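Local coordinates for protein putative alpha-L-fucosidase (Bacteroides thetaiotaomicron, PDB 4H41) that is a putative alpha-L-fucosidase, probably a glycoside hydrolase that removes fucose from host glycans, at residues I74-R79 / F116-Y121. Numbering follows the deposited sequence.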
loop_
_atom_site.group_PDB
_atom_site.type_symbol
_atom_site.label_atom_id
_atom_site.label_comp_id
_atom_site.label_asym_id
_atom_site.label_seq_id
_atom_site.Cartn_x
_atom_site.Cartn_y
_atom_site.Cartn_z
ATOM N N ILE B 74 -0.946 12.009 19.411
ATOM C CA ILE B 74 -0.622 13.105 18.485
ATOM C C ILE B 74 -1.664 14.225 18.393
ATOM O O ILE B 74 -1.263 15.382 18.355
ATOM C CB ILE B 74 -0.217 12.542 17.087
ATOM C CG1 ILE B 74 0.561 13.586 16.279
ATOM C CG2 ILE B 74 -1.404 12.002 16.331
ATOM C CD1 ILE B 74 1.317 13.014 15.056
ATOM N N ARG B 75 -2.968 13.928 18.414
ATOM C CA ARG B 75 -3.989 14.978 18.408
ATOM C C ARG B 75 -5.270 14.439 18.990
ATOM O O ARG B 75 -5.838 13.434 18.521
ATOM C CB ARG B 75 -4.198 15.620 17.035
ATOM C CG ARG B 75 -4.619 14.686 15.923
ATOM C CD ARG B 75 -4.466 15.341 14.566
ATOM N NE ARG B 75 -3.074 15.631 14.210
ATOM C CZ ARG B 75 -2.217 14.796 13.623
ATOM N NH1 ARG B 75 -2.583 13.552 13.314
ATOM N NH2 ARG B 75 -0.976 15.187 13.359
ATOM N N SER B 76 -5.711 15.074 20.087
ATOM C CA SER B 76 -6.857 14.630 20.845
ATOM C C SER B 76 -8.163 14.637 20.045
ATOM O O SER B 76 -9.116 13.946 20.408
ATOM C CB SER B 76 -7.004 15.449 22.121
ATOM O OG SER B 76 -7.073 16.839 21.866
ATOM N N GLY B 77 -8.169 15.366 18.953
ATOM C CA GLY B 77 -9.188 15.260 17.942
ATOM C C GLY B 77 -8.717 15.833 16.629
ATOM O O GLY B 77 -7.711 16.556 16.561
ATOM N N TYR B 78 -9.404 15.469 15.587
ATOM C CA TYR B 78 -9.139 15.983 14.255
ATOM C C TYR B 78 -10.483 16.217 13.580
ATOM O O TYR B 78 -11.204 15.252 13.301
ATOM C CB TYR B 78 -8.240 15.047 13.466
ATOM C CG TYR B 78 -8.020 15.540 12.056
ATOM C CD1 TYR B 78 -7.587 16.844 11.807
ATOM C CD2 TYR B 78 -8.322 14.737 10.967
ATOM C CE1 TYR B 78 -7.438 17.320 10.510
ATOM C CE2 TYR B 78 -8.168 15.201 9.661
ATOM C CZ TYR B 78 -7.734 16.495 9.440
ATOM O OH TYR B 78 -7.640 17.010 8.179
ATOM N N ARG B 79 -10.835 17.491 13.371
ATOM C CA ARG B 79 -12.133 17.870 12.802
ATOM C C ARG B 79 -13.246 17.220 13.667
ATOM O O ARG B 79 -13.257 17.485 14.871
ATOM C CB ARG B 79 -12.222 17.522 11.316
ATOM C CG ARG B 79 -11.201 18.280 10.463
ATOM C CD ARG B 79 -11.352 17.984 8.990
ATOM N NE ARG B 79 -10.256 18.519 8.190
ATOM C CZ ARG B 79 -10.188 19.733 7.642
ATOM N NH1 ARG B 79 -11.173 20.602 7.807
ATOM N NH2 ARG B 79 -9.120 20.091 6.940
ATOM N N PHE B 116 3.041 10.202 29.609
ATOM C CA PHE B 116 2.084 10.427 28.549
ATOM C C PHE B 116 2.018 11.930 28.256
ATOM O O PHE B 116 1.855 12.720 29.190
ATOM C CB PHE B 116 0.692 9.886 28.944
ATOM C CG PHE B 116 -0.415 10.244 27.984
ATOM C CD1 PHE B 116 -1.193 11.375 28.186
ATOM C CD2 PHE B 116 -0.709 9.433 26.903
ATOM C CE1 PHE B 116 -2.269 11.659 27.350
ATOM C CE2 PHE B 116 -1.750 9.756 26.031
ATOM C CZ PHE B 116 -2.554 10.834 26.293
ATOM N N TYR B 117 2.121 12.300 26.974
ATOM C CA TYR B 117 1.948 13.672 26.494
ATOM C C TYR B 117 0.614 13.753 25.736
ATOM O O TYR B 117 0.368 12.955 24.845
ATOM C CB TYR B 117 3.073 14.125 25.571
ATOM C CG TYR B 117 4.326 14.562 26.271
ATOM C CD1 TYR B 117 5.060 13.671 27.050
ATOM C CD2 TYR B 117 4.846 15.838 26.077
ATOM C CE1 TYR B 117 6.256 14.060 27.660
ATOM C CE2 TYR B 117 6.038 16.234 26.680
ATOM C CZ TYR B 117 6.756 15.329 27.438
ATOM O OH TYR B 117 7.935 15.699 28.014
ATOM N N PHE B 118 -0.179 14.770 26.040
ATOM C CA PHE B 118 -1.485 15.012 25.446
ATOM C C PHE B 118 -1.370 15.940 24.246
ATOM O O PHE B 118 -0.971 17.075 24.392
ATOM C CB PHE B 118 -2.407 15.642 26.517
ATOM C CG PHE B 118 -3.809 15.864 26.012
ATOM C CD1 PHE B 118 -4.750 14.850 26.074
ATOM C CD2 PHE B 118 -4.171 17.071 25.423
ATOM C CE1 PHE B 118 -6.044 15.056 25.609
ATOM C CE2 PHE B 118 -5.485 17.289 24.984
ATOM C CZ PHE B 118 -6.408 16.286 25.090
ATOM N N GLY B 119 -1.733 15.454 23.071
ATOM C CA GLY B 119 -1.735 16.270 21.863
ATOM C C GLY B 119 -2.960 17.159 21.788
ATOM O O GLY B 119 -4.096 16.691 21.967
ATOM N N LEU B 120 -2.763 18.424 21.434
ATOM C CA LEU B 120 -3.879 19.352 21.343
ATOM C C LEU B 120 -4.787 19.031 20.167
ATOM O O LEU B 120 -4.428 18.317 19.229
ATOM C CB LEU B 120 -3.363 20.810 21.267
ATOM C CG LEU B 120 -2.587 21.305 22.492
ATOM C CD1 LEU B 120 -2.321 22.785 22.397
ATOM C CD2 LEU B 120 -3.349 20.976 23.806
ATOM N N TYR B 121 -5.996 19.578 20.246
ATOM C CA TYR B 121 -7.028 19.361 19.257
ATOM C C TYR B 121 -6.678 20.085 17.944
ATOM O O TYR B 121 -6.206 21.221 17.967
ATOM C CB TYR B 121 -8.379 19.851 19.816
ATOM C CG TYR B 121 -9.518 19.805 18.826
ATOM C CD1 TYR B 121 -10.018 18.593 18.365
ATOM C CD2 TYR B 121 -10.059 20.971 18.308
ATOM C CE1 TYR B 121 -11.052 18.546 17.425
ATOM C CE2 TYR B 121 -11.079 20.940 17.366
ATOM C CZ TYR B 121 -11.561 19.726 16.909
ATOM O OH TYR B 121 -12.529 19.766 15.943
#
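Two donors of Ser76 grip the carbonyl oxygen of Gly119 where the second and third strands of a closed eight-stranded parallel (beta/alpha)8, or TIM, barrel run out at their C-terminal ends. Ser76 N lies 3.0 Å from Gly119 O, but well above the carbonyl plane and with an N-H...O angle of only 143°, which marks this bond as bent. The hydroxyl approaches differently: Ser76 OG lies 3.0 Å from Gly119 O, within the carbonyl plane, because a chi1 of 55° folds it back between its own backbone N and carbonyl carbon, near enough to the amide for both to reach one oxygen. Alongside, Arg75 CA makes a CH...O contact with Leu120 O, which also accepts a hydrogen bond from Ser163 OG. Residues 74-79 and 118-121 run in nearly the same direction, 21° apart end to end, and Tyr121 reaches the far end of the former. Its CG stands anti to the backbone N, and the ring extends beside the backbone, with CD1 3.5 Å from Gly77 CA near the ring plane. Gly77, having no side chain, lets the ring edge come this close to its CA. A phenylalanine in place of Tyr121 would probably leave Arg79 O without its hydroxyl donor and the ring without its polar tie to the turn after strand 77-78. Within that turn, Arg79 donates from NE to Tyr78 OH and forms a salt bridge through NH1 with Asp128. Tyr121 OH itself donates to Arg79 O at 2.6 Å, the oxygen lying at the ring edge, in plane.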